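Long-range contact in uncharacterized protein ycf41 (PDB 3KOJ), which is uncharacterized but has a single-strand binding protein domain of the OB fold and probably binds single-stranded DNA: residues C14-L26 against T34-L46. The protein carries 1 engineered substitution. Sequence-based numbering, arbitrary orientation.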
ATOM      1  N   CYS B  14       5.935   1.453   0.176  1.00 15.96           N
ATOM      2  CA  CYS B  14       6.161   0.716   1.411  1.00 12.62           C
ATOM      3  C   CYS B  14       5.626   1.521   2.579  1.00 18.57           C
ATOM      4  O   CYS B  14       6.113   2.618   2.867  1.00 16.93           O
ATOM      5  CB  CYS B  14       7.653   0.447   1.604  1.00 19.92           C
ATOM      6  SG  CYS B  14       8.349  -0.625   0.335  1.00 31.21           S
ATOM      7  N   ILE B  15       4.611   0.975   3.238  1.00 16.36           N
ATOM      8  CA  ILE B  15       3.998   1.633   4.377  1.00 14.41           C
ATOM      9  C   ILE B  15       4.186   0.741   5.595  1.00 14.87           C
ATOM     10  O   ILE B  15       3.702  -0.395   5.637  1.00 14.91           O
ATOM     11  CB  ILE B  15       2.516   1.911   4.086  1.00 14.58           C
ATOM     12  CG1 ILE B  15       2.433   2.785   2.824  1.00 19.32           C
ATOM     13  CG2 ILE B  15       1.863   2.594   5.293  1.00 16.01           C
ATOM     14  CD1 ILE B  15       1.046   3.166   2.385  1.00 29.00           C
ATOM     15  N   LEU B  16       4.899   1.272   6.584  1.00 13.67           N
ATOM     16  CA  LEU B  16       5.227   0.517   7.779  1.00 12.65           C
ATOM     17  C   LEU B  16       4.907   1.204   9.092  1.00 11.00           C
ATOM     18  O   LEU B  16       5.149   2.396   9.262  1.00 15.63           O
ATOM     19  CB  LEU B  16       6.729   0.201   7.795  1.00 17.72           C
ATOM     20  CG  LEU B  16       7.407  -0.584   6.672  1.00 32.66           C
ATOM     21  CD1 LEU B  16       8.913  -0.324   6.714  1.00 33.14           C
ATOM     22  CD2 LEU B  16       7.113  -2.067   6.831  1.00 33.02           C
ATOM     23  N   GLN B  17       4.391   0.416  10.026  1.00 12.79           N
ATOM     24  CA  GLN B  17       4.091   0.879  11.368  1.00 12.92           C
ATOM     25  C   GLN B  17       5.353   0.458  12.120  1.00 15.84           C
ATOM     26  O   GLN B  17       5.718  -0.716  12.094  1.00 15.62           O
ATOM     27  CB  GLN B  17       2.889   0.121  11.902  1.00 17.41           C
ATOM     28  CG  GLN B  17       2.337   0.612  13.206  1.00 29.77           C
ATOM     29  CD  GLN B  17       1.139  -0.211  13.616  1.00 33.52           C
ATOM     30  OE1 GLN B  17       0.343  -0.620  12.764  1.00 22.46           O
ATOM     31  NE2 GLN B  17       1.000  -0.464  14.913  1.00 35.54           N
ATOM     32  N   ALA B  18       6.022   1.400  12.778  1.00 16.98           N
ATOM     33  CA  ALA B  18       7.258   1.075  13.485  1.00 12.66           C
ATOM     34  C   ALA B  18       7.521   1.984  14.675  1.00 15.40           C
ATOM     35  O   ALA B  18       6.849   3.004  14.860  1.00 17.27           O
ATOM     36  CB  ALA B  18       8.441   1.147  12.510  1.00 10.67           C
ATOM     37  N   THR B  19       8.518   1.602  15.467  1.00 15.17           N
ATOM     38  CA  THR B  19       8.921   2.337  16.659  1.00 14.30           C
ATOM     39  C   THR B  19      10.294   2.978  16.441  1.00 17.21           C
ATOM     40  O   THR B  19      11.225   2.332  15.958  1.00 16.07           O
ATOM     41  CB  THR B  19       9.011   1.384  17.877  1.00 20.08           C
ATOM     42  OG1 THR B  19       7.749   0.725  18.057  1.00 21.20           O
ATOM     43  CG2 THR B  19       9.362   2.157  19.148  1.00 22.33           C
ATOM     44  N   VAL B  20      10.420   4.250  16.798  1.00 16.15           N
ATOM     45  CA  VAL B  20      11.693   4.958  16.647  1.00 14.75           C
ATOM     46  C   VAL B  20      12.682   4.422  17.692  1.00 17.35           C
ATOM     47  O   VAL B  20      12.418   4.498  18.892  1.00 16.90           O
ATOM     48  CB  VAL B  20      11.490   6.482  16.859  1.00 20.75           C
ATOM     49  CG1 VAL B  20      12.816   7.227  16.720  1.00 19.01           C
ATOM     50  CG2 VAL B  20      10.472   7.010  15.851  1.00 17.69           C
ATOM     51  N   VAL B  21      13.808   3.869  17.242  1.00 16.70           N
ATOM     52  CA  VAL B  21      14.799   3.333  18.177  1.00 15.92           C
ATOM     53  C   VAL B  21      16.147   4.045  18.115  1.00 22.26           C
ATOM     54  O   VAL B  21      17.051   3.756  18.894  1.00 21.14           O
ATOM     55  CB  VAL B  21      14.991   1.821  17.989  1.00 15.28           C
ATOM     56  CG1 VAL B  21      13.668   1.110  18.258  1.00 15.08           C
ATOM     57  CG2 VAL B  21      15.495   1.524  16.590  1.00 16.05           C
ATOM     58  N   GLU B  22      16.288   4.957  17.160  1.00 20.71           N
ATOM     59  CA  GLU B  22      17.486   5.780  17.079  1.00 21.49           C
ATOM     60  C   GLU B  22      16.972   7.139  16.651  1.00 24.61           C
ATOM     61  O   GLU B  22      16.381   7.291  15.574  1.00 22.34           O
ATOM     62  CB  GLU B  22      18.528   5.259  16.085  1.00 24.67           C
ATOM     63  CG  GLU B  22      19.865   5.989  16.279  1.00 27.07           C
ATOM     64  CD  GLU B  22      21.062   5.280  15.665  1.00 36.86           C
ATOM     65  OE1 GLU B  22      21.168   4.043  15.803  1.00 39.21           O
ATOM     66  OE2 GLU B  22      21.913   5.968  15.060  1.00 44.51           O
ATOM     67  N   ALA B  23      17.171   8.116  17.527  1.00 21.30           N
ATOM     68  CA  ALA B  23      16.704   9.472  17.287  1.00 21.55           C
ATOM     69  C   ALA B  23      17.216  10.061  15.983  1.00 22.36           C
ATOM     70  O   ALA B  23      18.357   9.834  15.581  1.00 24.44           O
ATOM     71  CB  ALA B  23      17.099  10.372  18.461  1.00 21.92           C
ATOM     72  N   PRO B  24      16.361  10.824  15.297  1.00 21.09           N
ATOM     73  CA  PRO B  24      16.714  11.461  14.031  1.00 21.99           C
ATOM     74  C   PRO B  24      17.880  12.436  14.175  1.00 26.63           C
ATOM     75  O   PRO B  24      17.966  13.179  15.156  1.00 26.98           O
ATOM     76  CB  PRO B  24      15.415  12.163  13.619  1.00 22.81           C
ATOM     77  CG  PRO B  24      14.689  12.360  14.913  1.00 28.76           C
ATOM     78  CD  PRO B  24      14.947  11.070  15.628  1.00 27.11           C
ATOM     79  N   GLN B  25      18.782  12.396  13.201  1.00 21.38           N
ATOM     80  CA  GLN B  25      19.942  13.279  13.150  1.00 26.16           C
ATOM     81  C   GLN B  25      19.804  14.033  11.838  1.00 28.20           C
ATOM     82  O   GLN B  25      19.544  13.426  10.795  1.00 24.32           O
ATOM     83  CB  GLN B  25      21.243  12.471  13.148  1.00 38.53           C
ATOM     84  CG  GLN B  25      21.434  11.586  14.369  1.00 47.04           C
ATOM     85  CD  GLN B  25      21.423  12.372  15.665  1.00 55.87           C
ATOM     86  OE1 GLN B  25      20.525  12.215  16.496  1.00 62.74           O
ATOM     87  NE2 GLN B  25      22.424  13.225  15.846  1.00 52.97           N
ATOM     88  N   LEU B  26      19.976  15.350  11.882  1.00 24.33           N
ATOM     89  CA  LEU B  26      19.835  16.163  10.683  1.00 27.06           C
ATOM     90  C   LEU B  26      21.141  16.738  10.152  1.00 24.57           C
ATOM     91  O   LEU B  26      22.044  17.082  10.912  1.00 29.59           O
ATOM     92  CB  LEU B  26      18.848  17.306  10.947  1.00 30.80           C
ATOM     93  CG  LEU B  26      17.635  17.390  10.018  1.00 43.86           C
ATOM     94  CD1 LEU B  26      16.671  18.444  10.524  1.00 52.00           C
ATOM     95  CD2 LEU B  26      18.089  17.713   8.605  1.00 54.29           C
ATOM     96  N   THR B  34      19.452  21.437   1.096  1.00 39.69           N
ATOM     97  CA  THR B  34      18.415  20.437   1.332  1.00 30.30           C
ATOM     98  C   THR B  34      18.663  19.655   2.619  1.00 27.34           C
ATOM     99  O   THR B  34      19.650  18.928   2.741  1.00 27.51           O
ATOM    100  CB  THR B  34      18.316  19.433   0.167  1.00 36.70           C
ATOM    101  OG1 THR B  34      18.042  20.136  -1.052  1.00 42.12           O
ATOM    102  CG2 THR B  34      17.192  18.441   0.426  1.00 30.62           C
ATOM    103  N   PRO B  35      17.757  19.795   3.597  1.00 27.11           N
ATOM    104  CA  PRO B  35      17.881  19.097   4.877  1.00 23.29           C
ATOM    105  C   PRO B  35      17.670  17.601   4.687  1.00 24.01           C
ATOM    106  O   PRO B  35      16.842  17.188   3.880  1.00 24.00           O
ATOM    107  CB  PRO B  35      16.753  19.699   5.719  1.00 30.73           C
ATOM    108  CG  PRO B  35      16.400  20.984   5.016  1.00 38.69           C
ATOM    109  CD  PRO B  35      16.542  20.623   3.573  1.00 33.46           C
ATOM    110  N   VAL B  36      18.422  16.793   5.418  1.00 22.39           N
ATOM    111  CA  VAL B  36      18.249  15.351   5.339  1.00 18.10           C
ATOM    112  C   VAL B  36      18.333  14.785   6.749  1.00 21.12           C
ATOM    113  O   VAL B  36      19.285  15.041   7.489  1.00 24.06           O
ATOM    114  CB  VAL B  36      19.286  14.686   4.396  1.00 28.90           C
ATOM    115  CG1 VAL B  36      20.672  15.140   4.740  1.00 43.10           C
ATOM    116  CG2 VAL B  36      19.174  13.166   4.481  1.00 27.27           C
ATOM    117  N   ALA B  37      17.300  14.043   7.124  1.00 19.37           N
ATOM    118  CA  ALA B  37      17.220  13.458   8.451  1.00 18.74           C
ATOM    119  C   ALA B  37      17.256  11.945   8.361  1.00 22.10           C
ATOM    120  O   ALA B  37      16.620  11.354   7.486  1.00 19.67           O
ATOM    121  CB  ALA B  37      15.933  13.901   9.130  1.00 22.73           C
ATOM    122  N   GLU B  38      18.005  11.314   9.256  1.00 15.77           N
ATOM    123  CA  GLU B  38      18.050   9.863   9.252  1.00 16.48           C
ATOM    124  C   GLU B  38      17.854   9.339  10.666  1.00 18.80           C
ATOM    125  O   GLU B  38      18.321   9.935  11.641  1.00 22.02           O
ATOM    126  CB  GLU B  38      19.362   9.349   8.640  1.00 27.16           C
ATOM    127  CG  GLU B  38      20.503   9.075   9.590  1.00 42.00           C
ATOM    128  CD  GLU B  38      21.666   8.398   8.879  1.00 62.55           C
ATOM    129  OE1 GLU B  38      22.129   8.943   7.851  1.00 67.92           O
ATOM    130  OE2 GLU B  38      22.116   7.324   9.338  1.00 66.48           O
HETATM  131  N   MSE B  39      17.125   8.238  10.770  1.00 18.56           N
HETATM  132  CA  MSE B  39      16.858   7.627  12.061  1.00 17.97           C
HETATM  133  C   MSE B  39      16.723   6.137  11.833  1.00 18.34           C
HETATM  134  O   MSE B  39      16.867   5.664  10.711  1.00 18.13           O
HETATM  135  CB  MSE B  39      15.563   8.200  12.664  1.00 16.22           C
HETATM  136  CG  MSE B  39      14.301   7.940  11.855  1.00 16.41           C
HETATM  137 SE   MSE B  39      12.716   8.756  12.669  1.00 30.74          SE
HETATM  138  CE  MSE B  39      11.352   7.720  11.753  1.00 22.12           C
ATOM    139  N   VAL B  40      16.464   5.394  12.899  1.00 17.75           N
ATOM    140  CA  VAL B  40      16.295   3.955  12.774  1.00 16.00           C
ATOM    141  C   VAL B  40      14.999   3.570  13.462  1.00 16.52           C
ATOM    142  O   VAL B  40      14.670   4.105  14.517  1.00 17.94           O
ATOM    143  CB  VAL B  40      17.463   3.183  13.431  1.00 16.30           C
ATOM    144  CG1 VAL B  40      17.226   1.678  13.315  1.00 17.42           C
ATOM    145  CG2 VAL B  40      18.783   3.563  12.757  1.00 21.21           C
ATOM    146  N   VAL B  41      14.255   2.653  12.855  1.00 14.17           N
ATOM    147  CA  VAL B  41      13.009   2.199  13.449  1.00 10.49           C
ATOM    148  C   VAL B  41      13.034   0.685  13.575  1.00 14.03           C
ATOM    149  O   VAL B  41      13.832   0.007  12.924  1.00 18.32           O
ATOM    150  CB  VAL B  41      11.774   2.609  12.611  1.00 16.20           C
ATOM    151  CG1 VAL B  41      11.735   4.121  12.457  1.00 13.88           C
ATOM    152  CG2 VAL B  41      11.799   1.911  11.240  1.00 13.67           C
ATOM    153  N   GLN B  42      12.164   0.164  14.431  1.00 13.80           N
ATOM    154  CA  GLN B  42      12.062  -1.271  14.632  1.00 15.24           C
ATOM    155  C   GLN B  42      10.609  -1.699  14.466  1.00 14.44           C
ATOM    156  O   GLN B  42       9.690  -1.014  14.920  1.00 12.94           O
ATOM    157  CB  GLN B  42      12.553  -1.653  16.032  1.00 15.92           C
ATOM    158  CG  GLN B  42      12.448  -3.145  16.330  1.00 18.46           C
ATOM    159  CD  GLN B  42      12.968  -3.503  17.711  1.00 24.23           C
ATOM    160  OE1 GLN B  42      14.173  -3.447  17.971  1.00 17.07           O
ATOM    161  NE2 GLN B  42      12.056  -3.867  18.607  1.00 24.88           N
ATOM    162  N   PHE B  43      10.404  -2.818  13.787  1.00 12.62           N
ATOM    163  CA  PHE B  43       9.055  -3.331  13.592  1.00 16.07           C
ATOM    164  C   PHE B  43       9.066  -4.842  13.753  1.00 16.14           C
ATOM    165  O   PHE B  43      10.098  -5.490  13.558  1.00 17.36           O
ATOM    166  CB  PHE B  43       8.484  -2.895  12.232  1.00 15.72           C
ATOM    167  CG  PHE B  43       9.382  -3.162  11.058  1.00 17.10           C
ATOM    168  CD1 PHE B  43       9.179  -4.271  10.247  1.00 20.72           C
ATOM    169  CD2 PHE B  43      10.396  -2.269  10.726  1.00 20.92           C
ATOM    170  CE1 PHE B  43       9.961  -4.483   9.117  1.00 22.50           C
ATOM    171  CE2 PHE B  43      11.186  -2.470   9.598  1.00 20.34           C
ATOM    172  CZ  PHE B  43      10.970  -3.579   8.792  1.00 21.03           C
ATOM    173  N   PRO B  44       7.917  -5.422  14.124  1.00 19.00           N
ATOM    174  CA  PRO B  44       7.767  -6.862  14.340  1.00 22.98           C
ATOM    175  C   PRO B  44       8.156  -7.766  13.187  1.00 26.66           C
ATOM    176  O   PRO B  44       7.941  -7.433  12.016  1.00 20.12           O
ATOM    177  CB  PRO B  44       6.284  -7.009  14.689  1.00 30.77           C
ATOM    178  CG  PRO B  44       5.909  -5.663  15.235  1.00 27.61           C
ATOM    179  CD  PRO B  44       6.618  -4.744  14.282  1.00 22.78           C
ATOM    180  N   GLY B  45       8.731  -8.912  13.540  1.00 23.70           N
ATOM    181  CA  GLY B  45       9.103  -9.883  12.537  1.00 26.45           C
ATOM    182  C   GLY B  45       7.767 -10.440  12.099  1.00 34.69           C
ATOM    183  O   GLY B  45       6.723 -10.059  12.631  1.00 28.27           O
ATOM    184  N   LEU B  46       7.753 -11.327  11.126  1.00 35.74           N
ATOM    185  CA  LEU B  46       6.471 -11.848  10.699  1.00 46.50           C
ATOM    186  C   LEU B  46       5.960 -12.983  11.564  1.00 55.15           C
ATOM    187  O   LEU B  46       4.760 -13.326  11.499  1.00 59.42           O
ATOM    188  CB  LEU B  46       6.573 -12.244   9.236  1.00 50.39           C
ATOM    189  CG  LEU B  46       7.119 -11.003   8.517  1.00 49.61           C
ATOM    190  CD1 LEU B  46       7.291 -11.264   7.050  1.00 50.17           C
ATOM    191  CD2 LEU B  46       6.172  -9.857   8.758  1.00 42.69           C
TER
HETATM  192  O   HOH W   1       7.004  -1.402  16.457  1.00 34.76           O
HETATM  193  O   HOH W   2      20.146   8.491  13.404  1.00 41.67           O
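Thr19 and Gln42 form an antiparallel hydrogen-bonded pair in the hairpin of strands 12-28 and 35-43, and another such pair, Gln25 with Glu38, lies beyond a corner at Glu22. Between them Val21 and Glu22 both face Val40, a classic beta bulge. Val40 O accepts from Val21 N at 2.9 Å and from Glu22 N at 3.2 Å, both on the same face of its carbonyl plane; the second bond is the more bent, 141° at the hydrogen. Side chains gather on Val40 at the bulge. With Val21 CG1 anti to the carbonyl carbon (chi1 -61°), CG2 falls between N and C and lies 3.7 Å from Val40 CG1. Glu22 CB meets Val40 CB at 3.5 Å across the strand pair. Val21 CG1 rests on Gln42 CB. Toward the barrel interior, Ala18 CB packs on Val41 CB at 3.6 Å, and Leu16 CD1 lies over one face of the Phe43 ring. A water links Thr19 OG1 to Gln42 O. The sharply bent first strand, turning at Glu22, is characteristic of the OB fold. Strand 76-84 pairs with residues 14-18, strand 53-60 flanks 35-43, and helix 62-70 covers Leu26, Ala37 and Met39. Residues 14-16 also pair with a strand of the second subunit, extending the sheet across the interface.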